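Local coordinates for Hut operon positive regulatory protein (Bacillus subtilis, PDB 4H4L), which binds regulatory sequences on the hut mRNA when histidine is present, suppressing transcription termination and so switching on the operon for histidine utilization, at residues A74-H77 / A78-A82; G85-R88 / G89-L93; S44-A47 / H48-I51. The protein carries 1 engineered substitution. All blocks are in the same frame, centred on the assembly; numbering follows the deposited sequence.

Interaction 1: A74-H77 / A78-A82; sequences ALYH and ATMEA. With ZN (zinc ion), chain N; HIS (histidine), chain M.
L75 and T79, one turn apart on helix 70-87, meet through the shortest hydrogen bond between the two segments: T79 OG1 donates to L75 O over 2.6 Å, nearly in line with the carbonyl. The hydroxyl stands beside its backbone N, its OG1 anti to the carbonyl carbon (chi1 -56°), which turns it back along the helix. L75 O also takes the helical bond from T79 N, from well above the carbonyl plane, so two donors of one residue grip it. The ordinary i to i+4 bonds follow: M80 N reaches Y76 O at 3.1 Å in the carbonyl plane, and E81 N reaches H77 O.

Sulfur and ring meet between Y76 and M80, whose side chains slant across each other. The M80 chain, bent at chi2 and chi3, brings SD to 5.0 Å from the centroid of the Y76 ring in an oblique Met-aromatic contact, with its CG 4.0 Å from Y76 CE2.

Ligand and metal contacts share this surface. The bound histidine lays its CA over the centre of one face of the Y76 ring, 3.1 Å above the plane, while Y76 OH bonds to L96 O of a second subunit. Zinc is held by H77 NE2 at 2.2 Å and by NE2 of the histidine at 2.0 Å; H73 of the same helix and H138 of the second subunit supply the other two ligands. One helical turn thus sets an aromatic face against the ligand's CA, and the zinc joins histidine, helix and neighbouring subunit in one site.

Interaction 2: G85-R88 / G89-L93; sequences GVTR and GEMLL
V86 O is gripped by the guanidinium of R88: NH2 donates to it at 2.6 Å, and the oxygen lies in the guanidinium plane, while NE adds a weak bond to the same oxygen at 3.0 Å and another weak one to G85 O. The R88 chain, bent at chi2 and chi3, folds back over the end of helix 70-87 to make these bonds. NH1 is engaged in a salt bridge with E81 of a fourth subunit.

The fit between helix and loop rests on T87, which points at the loop. Its CB lies 3.2 Å from E90 O, and its OG1 lies 3.5 Å from M91 CA and 3.7 Å from M91 CG. With chi1 at 60°, OG1 sits between the backbone N and the carbonyl carbon and bonds to L83 O; CG2 approaches L93 CD2 at 4.4 Å.

R88 is the first residue to leave helical angles, with positive phi, and G89 follows with phi 120°, an angle readily open to glycine. M91 then centres an inverse gamma turn. Together these steps form a tight exit from helix 70-87 into the loop before strand 99-109; R88 lines a bound histidine, in a pocket that is probably the partner half of an equivalent intersubunit site.

Interaction 3: S44-A47 / H48-I51; sequences SMDA and HKVI. Engineered in segment 48-51: I51 (natural residue Val).
A47, D46 and H48 carry the contact at the start of helix 47-60. A47 contributes its carbonyl: I51 N donates to A47 O at 3.0 Å, in the carbonyl plane, which begins the regular helical bonding. I51, an engineered residue, also brings its CG1 to 3.4 Å from the same oxygen.

D46 occupies the N-cap position, yet its side chain makes no capping bond. Its carbonyl takes a weak bond from K49 N at 3.3 Å instead. The H48 ring comes back beside the D46 side chain, pointing the same way, but the fit as modelled is too tight to be reliable, and the detail of this pairing remains doubtful. K49 runs beside D46 as well, but its NZ stays 4.1 Å from D46 OD2, beyond a salt bridge.

Just ahead, S44 OG accepts from D46 N at 3.0 Å, an ST turn, and packs against K49 CB. The backbone entering the helix is therefore held in part by the serine's bond to D46 N, while the aspartate's carboxylate may add a weak attraction to the lysine rather than a directed bond.

In the fold
Interaction 3 lies at the start of helix 47-60, interaction 1 within helix 70-87 and interaction 2 at that helix's end. Helices 47-60 and 70-87 pack together through I51, which meets Y76, T79 and M80, while L93 of interaction 2 rests on the backbone of 44-47 and M91 touches M80 O. Interactions 1 and 2 are largely buried; interaction 3 is partly exposed, and its charged groups remain loosely paired. Chemistry follows place: metal coordination and an aromatic face under the ligand in 74-82, arginine bonds to carbonyls in 85-93, an ST turn in 44-51. All three touch a second subunit, and interactions 1 and 2 probably supply complementary halves of equivalent histidine sites.

Interaction 1: A74-H77 / A78-A82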
loop_
_atom_site.group_PDB
_atom_site.type_symbol
_atom_site.label_atom_id
_atom_site.label_comp_id
_atom_site.label_asym_id
_atom_site.label_seq_id
_atom_site.Cartn_x
_atom_site.Cartn_y
_atom_site.Cartn_z
ATOM N N ALA A 74 8.039 18.606 7.912
ATOM C CA ALA A 74 8.420 17.591 8.868
ATOM C C ALA A 74 7.185 17.151 9.619
ATOM O O ALA A 74 6.941 15.969 9.830
ATOM C CB ALA A 74 9.456 18.150 9.838
ATOM N N LEU A 75 6.376 18.114 10.022
ATOM C CA LEU A 75 5.195 17.800 10.794
ATOM C C LEU A 75 4.137 17.099 9.929
ATOM O O LEU A 75 3.393 16.217 10.423
ATOM C CB LEU A 75 4.658 19.046 11.476
ATOM C CG LEU A 75 3.333 18.942 12.217
ATOM C CD1 LEU A 75 3.441 17.961 13.358
ATOM C CD2 LEU A 75 2.953 20.333 12.686
ATOM N N TYR A 76 4.109 17.436 8.641
ATOM C CA TYR A 76 3.174 16.793 7.767
ATOM C C TYR A 76 3.557 15.329 7.727
ATOM O O TYR A 76 2.750 14.441 8.066
ATOM C CB TYR A 76 3.160 17.385 6.383
ATOM C CG TYR A 76 2.165 16.680 5.503
ATOM C CD1 TYR A 76 0.770 16.870 5.672
ATOM C CD2 TYR A 76 2.604 15.792 4.504
ATOM C CE1 TYR A 76 -0.139 16.181 4.862
ATOM C CE2 TYR A 76 1.711 15.125 3.694
ATOM C CZ TYR A 76 0.361 15.311 3.877
ATOM O OH TYR A 76 -0.483 14.619 3.059
ATOM N N HIS A 77 4.823 15.085 7.426
ATOM C CA HIS A 77 5.284 13.740 7.251
ATOM C C HIS A 77 5.310 12.910 8.483
ATOM O O HIS A 77 5.053 11.704 8.397
ATOM C CB HIS A 77 6.611 13.727 6.535
ATOM C CG HIS A 77 6.472 13.981 5.064
ATOM N ND1 HIS A 77 6.089 13.034 4.207
ATOM C CD2 HIS A 77 6.647 15.132 4.319
ATOM C CE1 HIS A 77 6.021 13.542 2.975
ATOM N NE2 HIS A 77 6.378 14.826 3.036
ATOM N N ALA A 78 5.584 13.520 9.635
ATOM C CA ALA A 78 5.661 12.735 10.875
ATOM C C ALA A 78 4.275 12.233 11.216
ATOM O O ALA A 78 4.095 11.136 11.749
ATOM C CB ALA A 78 6.222 13.563 12.002
ATOM N N THR A 79 3.292 13.041 10.842
ATOM C CA THR A 79 1.907 12.697 11.008
ATOM C C THR A 79 1.511 11.544 10.116
ATOM O O THR A 79 0.876 10.611 10.620
ATOM C CB THR A 79 1.011 13.901 10.711
ATOM O OG1 THR A 79 1.404 14.986 11.551
ATOM C CG2 THR A 79 -0.476 13.546 10.946
ATOM N N MET A 80 1.849 11.607 8.813
ATOM C CA MET A 80 1.539 10.502 7.868
ATOM C C MET A 80 1.995 9.235 8.512
ATOM O O MET A 80 1.250 8.253 8.596
ATOM C CB MET A 80 2.315 10.561 6.552
ATOM C CG MET A 80 1.923 11.643 5.586
ATOM S SD MET A 80 0.646 11.037 4.504
ATOM C CE MET A 80 -0.757 11.635 5.456
ATOM N N GLU A 81 3.234 9.272 8.977
ATOM C CA GLU A 81 3.812 8.113 9.580
ATOM C C GLU A 81 3.022 7.620 10.783
ATOM O O GLU A 81 2.774 6.427 10.894
ATOM C CB GLU A 81 5.294 8.327 9.867
ATOM C CG GLU A 81 6.113 7.754 8.745
ATOM C CD GLU A 81 7.554 8.162 8.793
ATOM O OE1 GLU A 81 8.022 8.826 7.821
ATOM O OE2 GLU A 81 8.213 7.780 9.786
ATOM N N ALA A 82 2.567 8.518 11.634
ATOM C CA ALA A 82 1.739 8.102 12.775
ATOM C C ALA A 82 0.398 7.541 12.357
ATOM O O ALA A 82 -0.099 6.620 12.967
ATOM C CB ALA A 82 1.558 9.244 13.789
HETATM ZN ZN ZN N . 6.847 15.870 1.213
HETATM N N HIS M . -0.190 18.724 2.760
HETATM C CA HIS M . 1.199 18.237 2.577
HETATM C C HIS M . 2.115 19.302 3.004
HETATM O O HIS M . 1.955 19.719 4.138
HETATM C CB HIS M . 1.508 17.838 1.135
HETATM C CG HIS M . 2.809 17.081 0.984
HETATM N ND1 HIS M . 2.923 15.932 0.249
HETATM C CD2 HIS M . 4.047 17.308 1.545
HETATM C CE1 HIS M . 4.177 15.486 0.323
HETATM N NE2 HIS M . 4.852 16.332 1.123
HETATM O OXT HIS M . 3.002 19.732 2.254
#

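Interaction 2: G85-R88 / G89-L93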
loop_
_atom_site.group_PDB
_atom_site.type_symbol
_atom_site.label_atom_id
_atom_site.label_comp_id
_atom_site.label_asym_id
_atom_site.label_seq_id
_atom_site.Cartn_x
_atom_site.Cartn_y
_atom_site.Cartn_z
ATOM N N GLY A 85 0.104 3.779 11.630
ATOM C CA GLY A 85 -0.203 2.969 12.788
ATOM C C GLY A 85 -1.682 2.896 13.019
ATOM O O GLY A 85 -2.238 1.825 13.230
ATOM N N VAL A 86 -2.330 4.051 12.993
ATOM C CA VAL A 86 -3.776 4.110 13.214
ATOM C C VAL A 86 -4.575 3.334 12.163
ATOM O O VAL A 86 -5.551 2.643 12.501
ATOM C CB VAL A 86 -4.271 5.558 13.272
ATOM C CG1 VAL A 86 -5.800 5.615 13.261
ATOM C CG2 VAL A 86 -3.700 6.240 14.505
ATOM N N THR A 87 -4.167 3.441 10.897
ATOM C CA THR A 87 -5.037 3.012 9.800
ATOM C C THR A 87 -4.713 1.637 9.215
ATOM O O THR A 87 -5.601 0.996 8.685
ATOM C CB THR A 87 -5.057 4.055 8.702
ATOM O OG1 THR A 87 -3.726 4.216 8.240
ATOM C CG2 THR A 87 -5.546 5.389 9.240
ATOM N N ARG A 88 -3.454 1.201 9.300
ATOM C CA ARG A 88 -3.048 -0.180 8.986
ATOM C C ARG A 88 -3.289 -0.665 7.531
ATOM O O ARG A 88 -3.976 -1.665 7.310
ATOM C CB ARG A 88 -3.627 -1.173 10.027
ATOM C CG ARG A 88 -2.791 -1.167 11.316
ATOM C CD ARG A 88 -3.610 -1.240 12.592
ATOM N NE ARG A 88 -4.665 -0.237 12.586
ATOM C CZ ARG A 88 -5.957 -0.516 12.411
ATOM N NH1 ARG A 88 -6.320 -1.780 12.256
ATOM N NH2 ARG A 88 -6.871 0.460 12.386
ATOM N N GLY A 89 -2.724 0.049 6.552
ATOM C CA GLY A 89 -2.736 -0.411 5.165
ATOM C C GLY A 89 -3.414 0.509 4.189
ATOM O O GLY A 89 -2.918 0.751 3.101
ATOM N N GLU A 90 -4.575 1.010 4.558
ATOM C CA GLU A 90 -5.239 2.027 3.770
ATOM C C GLU A 90 -5.451 3.154 4.738
ATOM O O GLU A 90 -6.035 2.954 5.811
ATOM C CB GLU A 90 -6.584 1.530 3.224
ATOM C CG GLU A 90 -6.473 0.336 2.267
ATOM C CD GLU A 90 -5.712 0.612 0.950
ATOM O OE1 GLU A 90 -5.772 1.753 0.404
ATOM O OE2 GLU A 90 -5.045 -0.340 0.449
ATOM N N MET A 91 -4.977 4.333 4.356
ATOM C CA MET A 91 -5.025 5.499 5.220
ATOM C C MET A 91 -6.302 6.233 4.893
ATOM O O MET A 91 -6.269 7.348 4.360
ATOM C CB MET A 91 -3.800 6.389 5.006
ATOM C CG MET A 91 -3.475 7.256 6.210
ATOM S SD MET A 91 -1.954 8.228 6.001
ATOM C CE MET A 91 -0.741 6.920 6.138
ATOM N N LEU A 92 -7.416 5.571 5.222
ATOM C CA LEU A 92 -8.763 6.028 4.950
ATOM C C LEU A 92 -9.619 5.708 6.150
ATOM O O LEU A 92 -9.467 4.653 6.756
ATOM C CB LEU A 92 -9.351 5.273 3.762
ATOM C CG LEU A 92 -8.614 5.367 2.429
ATOM C CD1 LEU A 92 -8.871 4.105 1.625
ATOM C CD2 LEU A 92 -9.072 6.601 1.680
ATOM N N LEU A 93 -10.526 6.623 6.471
ATOM C CA LEU A 93 -11.510 6.417 7.500
ATOM C C LEU A 93 -12.886 6.312 6.882
ATOM O O LEU A 93 -13.295 5.240 6.514
ATOM C CB LEU A 93 -11.454 7.562 8.512
ATOM C CG LEU A 93 -10.065 7.715 9.131
ATOM C CD1 LEU A 93 -9.971 9.010 9.939
ATOM C CD2 LEU A 93 -9.717 6.505 9.989
#

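Interaction 3: S44-A47 / H48-I51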
loop_
_atom_site.group_PDB
_atom_site.type_symbol
_atom_site.label_atom_id
_atom_site.label_comp_id
_atom_site.label_asym_id
_atom_site.label_seq_id
_atom_site.Cartn_x
_atom_site.Cartn_y
_atom_site.Cartn_z
ATOM N N SER A 44 -12.593 12.310 14.010
ATOM C CA SER A 44 -13.048 12.529 12.636
ATOM C C SER A 44 -13.329 11.265 11.783
ATOM O O SER A 44 -12.776 10.199 12.014
ATOM C CB SER A 44 -12.049 13.422 11.901
ATOM O OG SER A 44 -12.662 14.060 10.800
ATOM N N MET A 45 -14.177 11.409 10.776
ATOM C CA MET A 45 -14.247 10.425 9.708
ATOM C C MET A 45 -13.431 10.899 8.468
ATOM O O MET A 45 -13.501 10.330 7.369
ATOM C CB MET A 45 -15.706 10.069 9.398
ATOM C CG MET A 45 -16.608 11.253 9.123
ATOM S SD MET A 45 -18.047 10.704 8.189
ATOM C CE MET A 45 -18.421 12.222 7.292
ATOM N N ASP A 46 -12.631 11.939 8.682
ATOM C CA ASP A 46 -11.702 12.447 7.671
ATOM C C ASP A 46 -10.287 12.525 8.234
ATOM O O ASP A 46 -10.025 13.232 9.215
ATOM C CB ASP A 46 -12.135 13.837 7.182
ATOM C CG ASP A 46 -13.474 13.822 6.434
ATOM O OD1 ASP A 46 -13.614 13.117 5.397
ATOM O OD2 ASP A 46 -14.396 14.547 6.879
ATOM N N ALA A 47 -9.369 11.810 7.609
ATOM C CA ALA A 47 -7.960 11.950 7.949
ATOM C C ALA A 47 -7.432 13.414 7.915
ATOM O O ALA A 47 -6.571 13.798 8.714
ATOM C CB ALA A 47 -7.134 11.069 7.027
ATOM N N HIS A 48 -7.953 14.213 6.987
ATOM C CA HIS A 48 -7.480 15.578 6.787
ATOM C C HIS A 48 -7.760 16.452 7.966
ATOM O O HIS A 48 -6.926 17.289 8.316
ATOM C CB HIS A 48 -7.918 16.181 5.432
ATOM C CG HIS A 48 -9.404 16.428 5.286
ATOM N ND1 HIS A 48 -9.926 17.679 5.189
ATOM C CD2 HIS A 48 -10.483 15.542 5.173
ATOM C CE1 HIS A 48 -11.274 17.599 5.055
ATOM N NE2 HIS A 48 -11.616 16.292 5.047
ATOM N N LYS A 49 -8.893 16.227 8.629
ATOM C CA LYS A 49 -9.194 16.930 9.872
ATOM C C LYS A 49 -8.209 16.571 10.939
ATOM O O LYS A 49 -7.848 17.438 11.759
ATOM C CB LYS A 49 -10.589 16.619 10.385
ATOM C CG LYS A 49 -11.510 17.806 10.338
ATOM C CD LYS A 49 -12.734 17.494 9.486
ATOM C CE LYS A 49 -13.254 18.761 8.807
ATOM N NZ LYS A 49 -14.383 18.490 7.871
ATOM N N VAL A 50 -7.779 15.306 10.960
ATOM C CA VAL A 50 -6.800 14.872 11.976
ATOM C C VAL A 50 -5.442 15.573 11.756
ATOM O O VAL A 50 -4.821 16.100 12.679
ATOM C CB VAL A 50 -6.727 13.322 12.065
ATOM C CG1 VAL A 50 -5.499 12.836 12.821
ATOM C CG2 VAL A 50 -8.012 12.772 12.710
ATOM N N ILE A 51 -5.006 15.622 10.506
ATOM C CA ILE A 51 -3.767 16.300 10.145
ATOM C C ILE A 51 -3.842 17.807 10.497
ATOM O O ILE A 51 -2.891 18.370 11.050
ATOM C CB ILE A 51 -3.465 16.062 8.631
ATOM C CG1 ILE A 51 -3.297 14.563 8.361
ATOM C CG2 ILE A 51 -2.266 16.876 8.151
ATOM C CD1 ILE A 51 -3.336 14.201 6.899
#